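Local coordinates for methanol--corrinoid protein (Methanosarcina barkeri, PDB 2I2X) that carries a corrinoid cofactor and acts as the methyl carrier of methanogenesis from methanol, accepting the methyl group of methanol through MtaB and passing it to coenzyme M through MtaA, at residues Val126-Ala131 with Tyr152-Leu157; Ile176-Thr181 with Ile205-Gly210; Glu193-Leu198 with Gln221-Val226. All coordinates share one frame; numbering follows the deposited sequence.

Interaction 1 of 3, residues Val126-Ala131 with Tyr152-Leu157; sequences VVCHVA and YNVVDL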
loop_
_atom_site.group_PDB
_atom_site.type_symbol
_atom_site.label_atom_id
_atom_site.label_comp_id
_atom_site.label_asym_id
_atom_site.label_seq_id
_atom_site.Cartn_x
_atom_site.Cartn_y
_atom_site.Cartn_z
ATOM N N VAL B 126 30.936 10.554 23.934
ATOM C CA VAL B 126 30.231 10.009 22.765
ATOM C C VAL B 126 30.473 10.905 21.545
ATOM O O VAL B 126 30.423 12.138 21.643
ATOM C CB VAL B 126 28.707 9.850 22.995
ATOM C CG1 VAL B 126 28.077 9.099 21.844
ATOM C CG2 VAL B 126 28.423 9.116 24.292
ATOM N N VAL B 127 30.773 10.270 20.412
ATOM C CA VAL B 127 30.836 10.940 19.116
ATOM C C VAL B 127 29.509 10.648 18.412
ATOM O O VAL B 127 29.030 9.501 18.423
ATOM C CB VAL B 127 32.031 10.439 18.254
ATOM C CG1 VAL B 127 32.027 11.066 16.863
ATOM C CG2 VAL B 127 33.332 10.742 18.935
ATOM N N CYS B 128 28.925 11.689 17.815
ATOM C CA CYS B 128 27.673 11.581 17.063
ATOM C C CYS B 128 27.808 12.114 15.649
ATOM O O CYS B 128 28.389 13.177 15.424
ATOM C CB CYS B 128 26.570 12.339 17.779
ATOM S SG CYS B 128 26.298 11.733 19.433
ATOM N N HIS B 129 27.262 11.372 14.693
ATOM C CA HIS B 129 27.271 11.814 13.308
ATOM C C HIS B 129 26.018 11.378 12.565
ATOM O O HIS B 129 25.309 10.476 13.001
ATOM C CB HIS B 129 28.537 11.317 12.581
ATOM C CG HIS B 129 28.446 9.903 12.086
ATOM N ND1 HIS B 129 28.305 8.818 12.933
ATOM C CD2 HIS B 129 28.484 9.399 10.828
ATOM C CE1 HIS B 129 28.257 7.710 12.215
ATOM N NE2 HIS B 129 28.360 8.035 10.937
ATOM N N VAL B 130 25.764 12.051 11.451
ATOM C CA VAL B 130 24.780 11.641 10.473
ATOM C C VAL B 130 25.560 11.027 9.309
ATOM O O VAL B 130 26.644 11.508 8.956
ATOM C CB VAL B 130 23.932 12.848 9.997
ATOM C CG1 VAL B 130 22.922 12.430 8.967
ATOM C CG2 VAL B 130 23.220 13.465 11.154
ATOM N N ALA B 131 25.017 9.952 8.738
ATOM C CA ALA B 131 25.625 9.242 7.601
ATOM C C ALA B 131 26.028 10.171 6.457
ATOM O O ALA B 131 25.399 11.205 6.239
ATOM C CB ALA B 131 24.661 8.182 7.090
ATOM N N TYR B 152 26.709 12.932 29.759
ATOM C CA TYR B 152 27.794 12.594 28.841
ATOM C C TYR B 152 28.259 13.810 28.050
ATOM O O TYR B 152 27.548 14.817 27.937
ATOM C CB TYR B 152 27.375 11.489 27.874
ATOM C CG TYR B 152 26.960 10.163 28.499
ATOM C CD1 TYR B 152 25.711 10.011 29.105
ATOM C CD2 TYR B 152 27.800 9.046 28.435
ATOM C CE1 TYR B 152 25.319 8.788 29.657
ATOM C CE2 TYR B 152 27.416 7.820 28.980
ATOM C CZ TYR B 152 26.174 7.699 29.589
ATOM O OH TYR B 152 25.789 6.494 30.134
ATOM N N ASN B 153 29.469 13.700 27.511
ATOM C CA ASN B 153 30.093 14.754 26.730
ATOM C C ASN B 153 30.073 14.370 25.247
ATOM O O ASN B 153 30.459 13.250 24.877
ATOM C CB ASN B 153 31.520 14.983 27.238
ATOM C CG ASN B 153 32.310 15.951 26.376
ATOM O OD1 ASN B 153 33.123 15.531 25.553
ATOM N ND2 ASN B 153 32.088 17.251 26.568
ATOM N N VAL B 154 29.610 15.289 24.403
ATOM C CA VAL B 154 29.359 14.964 22.995
ATOM C C VAL B 154 30.037 15.905 22.014
ATOM O O VAL B 154 29.701 17.091 21.923
ATOM C CB VAL B 154 27.828 14.885 22.673
ATOM C CG1 VAL B 154 27.575 14.835 21.165
ATOM C CG2 VAL B 154 27.193 13.683 23.363
ATOM N N VAL B 155 30.998 15.356 21.283
ATOM C CA VAL B 155 31.524 16.027 20.111
ATOM C C VAL B 155 30.548 15.711 18.982
ATOM O O VAL B 155 30.334 14.546 18.644
ATOM C CB VAL B 155 33.030 15.639 19.814
ATOM C CG1 VAL B 155 33.320 14.197 20.177
ATOM C CG2 VAL B 155 33.439 15.937 18.369
ATOM N N ASP B 156 29.920 16.762 18.458
ATOM C CA ASP B 156 28.898 16.661 17.410
ATOM C C ASP B 156 29.523 16.875 16.028
ATOM O O ASP B 156 29.796 18.005 15.635
ATOM C CB ASP B 156 27.785 17.687 17.690
ATOM C CG ASP B 156 26.607 17.608 16.708
ATOM O OD1 ASP B 156 26.701 16.935 15.655
ATOM O OD2 ASP B 156 25.573 18.249 16.998
ATOM N N LEU B 157 29.727 15.784 15.299
ATOM C CA LEU B 157 30.377 15.813 13.987
ATOM C C LEU B 157 29.570 16.406 12.826
ATOM O O LEU B 157 30.118 16.617 11.748
ATOM C CB LEU B 157 30.857 14.408 13.601
ATOM C CG LEU B 157 32.306 13.960 13.857
ATOM C CD1 LEU B 157 33.277 14.716 12.959
ATOM C CD2 LEU B 157 32.714 14.115 15.298
#
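V126 and C128 are bonded to N153, V155 and L157 by the backbone hydrogen bonds of a parallel strand pair. V126 N donates to N153 O at 2.9 Å. C128 N reaches V155 O at 3.3 Å. L157 N closes on C128 O at 2.9 Å. The fourth rung is poorer: V155 N to V126 O is weak, with an N-H...O angle of 134°, and the same carbonyl oxygen also receives a CA-H...O contact from V154 CA at 3.3 Å.

These are the first two strands of the cobalamin-binding Rossmann-like domain, strands 125-130 and 153-158, joined through helix 138-149 in a beta-alpha-beta crossover; within the chain, 153-158 is an outermost strand of the sheet.

Apolar contacts fall on both faces. On one, V127 uses its two methyls separately: CG1 meets L157 CD2 at 3.5 Å, the two side chains crossing at a slant, while CG2 lies alongside V155 CG1 at 3.7 Å. V155 CG1 sits between its own backbone N and carbonyl carbon (chi1 35°), which turns it toward V127. Helix 164-173 packs here, its A169 against L157. On the other face C128 SG rests on V154 CG1 at 3.8 Å, and L147 of helix 138-149 touches both residues. V126 CG2 approaches the Y152 ring obliquely at CD2.

The polar ends find partners beyond the pair of strands. Y152 OH bonds to D239, H129 ND1 to the backbone oxygen of T179, and D156 OD1 to G158 N, while H129 meets L157 through its CB, 4.0 Å from L157 CB.

Interaction 2 of 3, residues Ile176-Thr181 with Ile205-Gly210; sequences IMLTGT and IPFACG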
loop_
_atom_site.group_PDB
_atom_site.type_symbol
_atom_site.label_atom_id
_atom_site.label_comp_id
_atom_site.label_asym_id
_atom_site.label_seq_id
_atom_site.Cartn_x
_atom_site.Cartn_y
_atom_site.Cartn_z
ATOM N N ILE B 176 33.567 6.412 24.286
ATOM C CA ILE B 176 33.090 5.115 24.736
ATOM C C ILE B 176 32.051 4.542 23.761
ATOM O O ILE B 176 31.815 3.323 23.714
ATOM C CB ILE B 176 32.496 5.220 26.151
ATOM C CG1 ILE B 176 31.585 6.454 26.260
ATOM C CG2 ILE B 176 33.637 5.268 27.190
ATOM C CD1 ILE B 176 30.366 6.255 27.136
ATOM N N MET B 177 31.459 5.433 22.964
ATOM C CA MET B 177 30.326 5.093 22.119
ATOM C C MET B 177 30.231 5.976 20.884
ATOM O O MET B 177 30.388 7.200 20.960
ATOM C CB MET B 177 29.052 5.211 22.943
ATOM C CG MET B 177 27.809 5.443 22.145
ATOM S SD MET B 177 26.487 4.555 22.933
ATOM C CE MET B 177 26.844 2.904 22.336
ATOM N N LEU B 178 29.959 5.340 19.750
ATOM C CA LEU B 178 29.736 6.047 18.502
ATOM C C LEU B 178 28.267 5.949 18.113
ATOM O O LEU B 178 27.737 4.840 18.023
ATOM C CB LEU B 178 30.604 5.423 17.412
ATOM C CG LEU B 178 30.532 6.018 16.015
ATOM C CD1 LEU B 178 31.102 7.427 16.040
ATOM C CD2 LEU B 178 31.293 5.129 15.035
ATOM N N THR B 179 27.607 7.091 17.892
ATOM C CA THR B 179 26.229 7.097 17.332
ATOM C C THR B 179 26.203 7.466 15.857
ATOM O O THR B 179 26.997 8.288 15.391
ATOM C CB THR B 179 25.198 8.004 18.105
ATOM O OG1 THR B 179 25.441 9.380 17.829
ATOM C CG2 THR B 179 25.248 7.791 19.598
ATOM N N GLY B 180 25.276 6.843 15.130
ATOM C CA GLY B 180 25.020 7.157 13.722
ATOM C C GLY B 180 23.535 7.246 13.406
ATOM O O GLY B 180 22.722 6.488 13.949
ATOM N N THR B 181 23.180 8.169 12.519
ATOM C CA THR B 181 21.801 8.407 12.157
ATOM C C THR B 181 21.687 8.437 10.648
ATOM O O THR B 181 22.299 9.287 9.994
ATOM C CB THR B 181 21.313 9.731 12.750
ATOM O OG1 THR B 181 21.229 9.596 14.167
ATOM C CG2 THR B 181 19.928 10.114 12.220
ATOM N N ILE B 205 34.743 -0.209 19.835
ATOM C CA ILE B 205 33.687 0.446 20.615
ATOM C C ILE B 205 32.317 0.179 19.972
ATOM O O ILE B 205 32.234 -0.049 18.756
ATOM C CB ILE B 205 33.948 1.974 20.824
ATOM C CG1 ILE B 205 33.774 2.759 19.515
ATOM C CG2 ILE B 205 35.335 2.208 21.495
ATOM C CD1 ILE B 205 33.675 4.269 19.702
ATOM N N PRO B 206 31.239 0.175 20.783
ATOM C CA PRO B 206 29.925 -0.056 20.180
ATOM C C PRO B 206 29.517 1.106 19.278
ATOM O O PRO B 206 29.831 2.268 19.559
ATOM C CB PRO B 206 28.984 -0.154 21.389
ATOM C CG PRO B 206 29.866 -0.291 22.575
ATOM C CD PRO B 206 31.148 0.375 22.239
ATOM N N PHE B 207 28.835 0.770 18.192
ATOM C CA PHE B 207 28.343 1.747 17.231
ATOM C C PHE B 207 26.825 1.730 17.256
ATOM O O PHE B 207 26.213 0.904 16.593
ATOM C CB PHE B 207 28.870 1.373 15.847
ATOM C CG PHE B 207 28.458 2.308 14.739
ATOM C CD1 PHE B 207 28.073 3.621 15.001
ATOM C CD2 PHE B 207 28.510 1.878 13.413
ATOM C CE1 PHE B 207 27.711 4.479 13.960
ATOM C CE2 PHE B 207 28.154 2.730 12.367
ATOM C CZ PHE B 207 27.752 4.032 12.642
ATOM N N ALA B 208 26.216 2.619 18.034
ATOM C CA ALA B 208 24.755 2.629 18.162
ATOM C C ALA B 208 24.060 3.370 17.003
ATOM O O ALA B 208 24.123 4.598 16.903
ATOM C CB ALA B 208 24.336 3.200 19.506
ATOM N N CYS B 209 23.395 2.602 16.142
ATOM C CA CYS B 209 22.770 3.116 14.935
ATOM C C CYS B 209 21.263 3.313 15.056
ATOM O O CYS B 209 20.564 2.477 15.637
ATOM C CB CYS B 209 23.027 2.148 13.796
ATOM S SG CYS B 209 24.753 1.928 13.408
ATOM N N GLY B 210 20.770 4.402 14.464
ATOM C CA GLY B 210 19.341 4.717 14.447
ATOM C C GLY B 210 18.934 5.553 13.251
ATOM O O GLY B 210 19.741 5.810 12.355
#
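L178 and F207 form the dense part of this parallel pairing of strands 177-181 and 207-210, which helix 190-199 connects as a beta-alpha-beta unit of the Rossmann-like corrinoid domain. L178 O accepts A208 N in a short but bent bond of 2.7 Å, and the F207 ring turns its edge to the same peptide, its CD1 3.3 Å from L178 O. F207 has CG anti to its backbone N (chi1 -179°), which carries the ring across to the partner strand. There L178 CD2 makes a CH-pi contact over one face, 4.0 Å from the ring centroid and 27° off the normal. The opposite face is taken by C209 SG, 3.5 Å above the plane and over the centre, so the ring is clamped between a leucine methyl and a sulfur. Its edge meets the carbonyl carbon of T179, close to G180, whose lack of a side chain permits the ring to lie this near the strand. Helix 190-199 covers the sheet face that carries L178 and F207, with F191 edge-to-face on F207.

On the sheet face of M177 and A208, M177 bends at chi2 and chi3 and brings CE to 3.8 Å from A208 CB, beneath helix 233-242. The packing is thinner where the strands begin. I176 and I205 are partly exposed; I205 reaches across through CD1, 4.0 Å from L178 CB, and P206 CD lies 3.4 Å from I176 O.

Toward the C-terminal ends of the strands the contact borders the corrinoid pocket, lined partly by T179, G180, T181, A208 and G210. T181 OG1 hydrogen-bonds to N3B of the cofactor. A208 O serves two partners: G180 N at 3.1 Å, its nitrogen tilted 34° from the carbonyl plane, and cofactor atom O5B.

Interaction 3 of 3, residues Glu193-Leu198 with Gln221-Val226; sequences EVNDML and QFALGV
N195 projects from helix 190-199 into the loop that leads to strand 225-227, and its amide group forms the centre of this helix-to-loop contact at the flank of the Rossmann-like corrinoid domain. With CG anti to the backbone N, chi1 171° directs the side chain toward the loop and its amide lodges beside the turn. N195 CG lies 3.6 Å from F222 CB, and the amide end comes up to the backbone nitrogens of A223 and L224. Its plane is inclined by 40° to the F222 ring, so the two are not stacked.

The other side-chain contact is apolar and lies one helical turn further on. L198 CB meets L224 CD1 at 3.7 Å, and L198 CD1 approaches the same methyl to 4.0 Å, the two side chains crossing at about a right angle. L224 CD1 also lies 3.6 Å from N195 O and therefore touches both the backbone and a side chain of the helix.

Further out, the loop has a weak bond from G225 N to F222 O at 3.3 Å; F222 and L224 both touch the N195 side chain. L224 and V226 are backbone-bonded to F207 and C209 of the adjacent strand, fixing the loop to the sheet, and G225 O bonds to R252 NE. Behind the helix, L167 of helix 164-173 packs on L198. The F222 side chain touches F191 and K192 of helix 190-199, and its ring meets F218 edge-to-face, while Q221 CG sits 3.7 Å above the ring plane, over the centre.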
loop_
_atom_site.group_PDB
_atom_site.type_symbol
_atom_site.label_atom_id
_atom_site.label_comp_id
_atom_site.label_asym_id
_atom_site.label_seq_id
_atom_site.Cartn_x
_atom_site.Cartn_y
_atom_site.Cartn_z
ATOM N N GLU B 193 30.601 1.433 5.504
ATOM C CA GLU B 193 31.884 2.128 5.459
ATOM C C GLU B 193 32.455 2.385 6.839
ATOM O O GLU B 193 33.582 1.983 7.115
ATOM C CB GLU B 193 31.774 3.440 4.692
ATOM C CG GLU B 193 32.354 3.377 3.296
ATOM C CD GLU B 193 32.428 4.746 2.641
ATOM O OE1 GLU B 193 31.373 5.229 2.152
ATOM O OE2 GLU B 193 33.541 5.329 2.614
ATOM N N VAL B 194 31.665 3.022 7.702
ATOM C CA VAL B 194 32.083 3.337 9.074
ATOM C C VAL B 194 32.516 2.094 9.859
ATOM O O VAL B 194 33.626 2.056 10.379
ATOM C CB VAL B 194 31.001 4.144 9.845
ATOM C CG1 VAL B 194 31.343 4.250 11.325
ATOM C CG2 VAL B 194 30.855 5.534 9.240
ATOM N N ASN B 195 31.648 1.085 9.918
ATOM C CA ASN B 195 31.932 -0.150 10.653
ATOM C C ASN B 195 33.219 -0.859 10.212
ATOM O O ASN B 195 34.096 -1.130 11.035
ATOM C CB ASN B 195 30.743 -1.109 10.571
ATOM C CG ASN B 195 31.070 -2.480 11.118
ATOM O OD1 ASN B 195 31.571 -3.345 10.402
ATOM N ND2 ASN B 195 30.787 -2.684 12.395
ATOM N N ASP B 196 33.303 -1.159 8.915
ATOM C CA ASP B 196 34.473 -1.796 8.308
ATOM C C ASP B 196 35.730 -0.996 8.593
ATOM O O ASP B 196 36.738 -1.551 9.023
ATOM C CB ASP B 196 34.300 -1.930 6.786
ATOM C CG ASP B 196 33.121 -2.801 6.398
ATOM O OD1 ASP B 196 32.410 -3.302 7.292
ATOM O OD2 ASP B 196 32.904 -2.982 5.186
ATOM N N MET B 197 35.650 0.313 8.373
ATOM C CA MET B 197 36.794 1.206 8.499
ATOM C C MET B 197 37.201 1.491 9.957
ATOM O O MET B 197 38.150 2.233 10.208
ATOM C CB MET B 197 36.495 2.505 7.756
ATOM C CG MET B 197 37.706 3.270 7.293
ATOM S SD MET B 197 37.420 5.027 7.508
ATOM C CE MET B 197 36.701 5.024 9.151
ATOM N N LEU B 198 36.485 0.903 10.910
ATOM C CA LEU B 198 36.898 0.942 12.308
ATOM C C LEU B 198 37.596 -0.353 12.674
ATOM O O LEU B 198 38.612 -0.339 13.362
ATOM C CB LEU B 198 35.712 1.183 13.242
ATOM C CG LEU B 198 35.144 2.599 13.396
ATOM C CD1 LEU B 198 34.207 2.641 14.599
ATOM C CD2 LEU B 198 36.234 3.669 13.536
ATOM N N GLN B 221 23.858 -6.915 10.730
ATOM C CA GLN B 221 24.807 -7.383 9.707
ATOM C C GLN B 221 26.232 -6.779 9.830
ATOM O O GLN B 221 27.177 -7.280 9.215
ATOM C CB GLN B 221 24.232 -7.220 8.291
ATOM C CG GLN B 221 24.334 -5.822 7.700
ATOM C CD GLN B 221 23.720 -5.725 6.313
ATOM O OE1 GLN B 221 23.794 -6.669 5.524
ATOM N NE2 GLN B 221 23.111 -4.578 6.009
ATOM N N PHE B 222 26.373 -5.717 10.627
ATOM C CA PHE B 222 27.686 -5.128 10.947
ATOM C C PHE B 222 28.110 -5.545 12.348
ATOM O O PHE B 222 27.280 -5.600 13.263
ATOM C CB PHE B 222 27.660 -3.595 10.840
ATOM C CG PHE B 222 26.939 -3.084 9.624
ATOM C CD1 PHE B 222 25.772 -2.343 9.757
ATOM C CD2 PHE B 222 27.415 -3.371 8.345
ATOM C CE1 PHE B 222 25.094 -1.882 8.635
ATOM C CE2 PHE B 222 26.747 -2.923 7.227
ATOM C CZ PHE B 222 25.582 -2.171 7.366
ATOM N N ALA B 223 29.402 -5.828 12.509
ATOM C CA ALA B 223 29.924 -6.411 13.741
ATOM C C ALA B 223 29.817 -5.476 14.951
ATOM O O ALA B 223 29.524 -5.926 16.065
ATOM C CB ALA B 223 31.364 -6.883 13.541
ATOM N N LEU B 224 30.043 -4.181 14.724
ATOM C CA LEU B 224 30.078 -3.188 15.804
ATOM C C LEU B 224 28.704 -2.611 16.114
ATOM O O LEU B 224 28.543 -1.868 17.091
ATOM C CB LEU B 224 31.047 -2.051 15.462
ATOM C CG LEU B 224 32.533 -2.388 15.300
ATOM C CD1 LEU B 224 33.258 -1.277 14.562
ATOM C CD2 LEU B 224 33.188 -2.667 16.636
ATOM N N GLY B 225 27.721 -2.982 15.290
ATOM C CA GLY B 225 26.389 -2.383 15.295
ATOM C C GLY B 225 25.462 -2.698 16.455
ATOM O O GLY B 225 25.265 -3.858 16.815
ATOM N N VAL B 226 24.901 -1.638 17.033
ATOM C CA VAL B 226 23.805 -1.726 17.993
ATOM C C VAL B 226 22.608 -0.934 17.443
ATOM O O VAL B 226 22.789 0.136 16.856
ATOM C CB VAL B 226 24.196 -1.143 19.365
ATOM C CG1 VAL B 226 23.287 -1.697 20.441
ATOM C CG2 VAL B 226 25.646 -1.460 19.689
#

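All three contacts belong to one five-stranded parallel sheet and its flanking helices, within the B12-binding domain. Interaction 1 pairs strands 153-158 and 125-130, interaction 2 pairs 177-181 and 207-210, and interaction 3 sets helix 190-199 against the approach to strand 225-227. Centres of 1 and 2 lie about 9 Å apart, as do those of 2 and 3; those of 1 and 3 are about 16 Å apart. Interaction 1 closes along the chain before the others open; 2 and 3 interleave, with helix 190-199 linking the strands of interaction 2. Neighbouring strands 125-130 and 177-181 join 1 and 2, F207 and C209 pair with L224 and V226 to join 2 and 3, and interaction 2 helps line the corrinoid pocket.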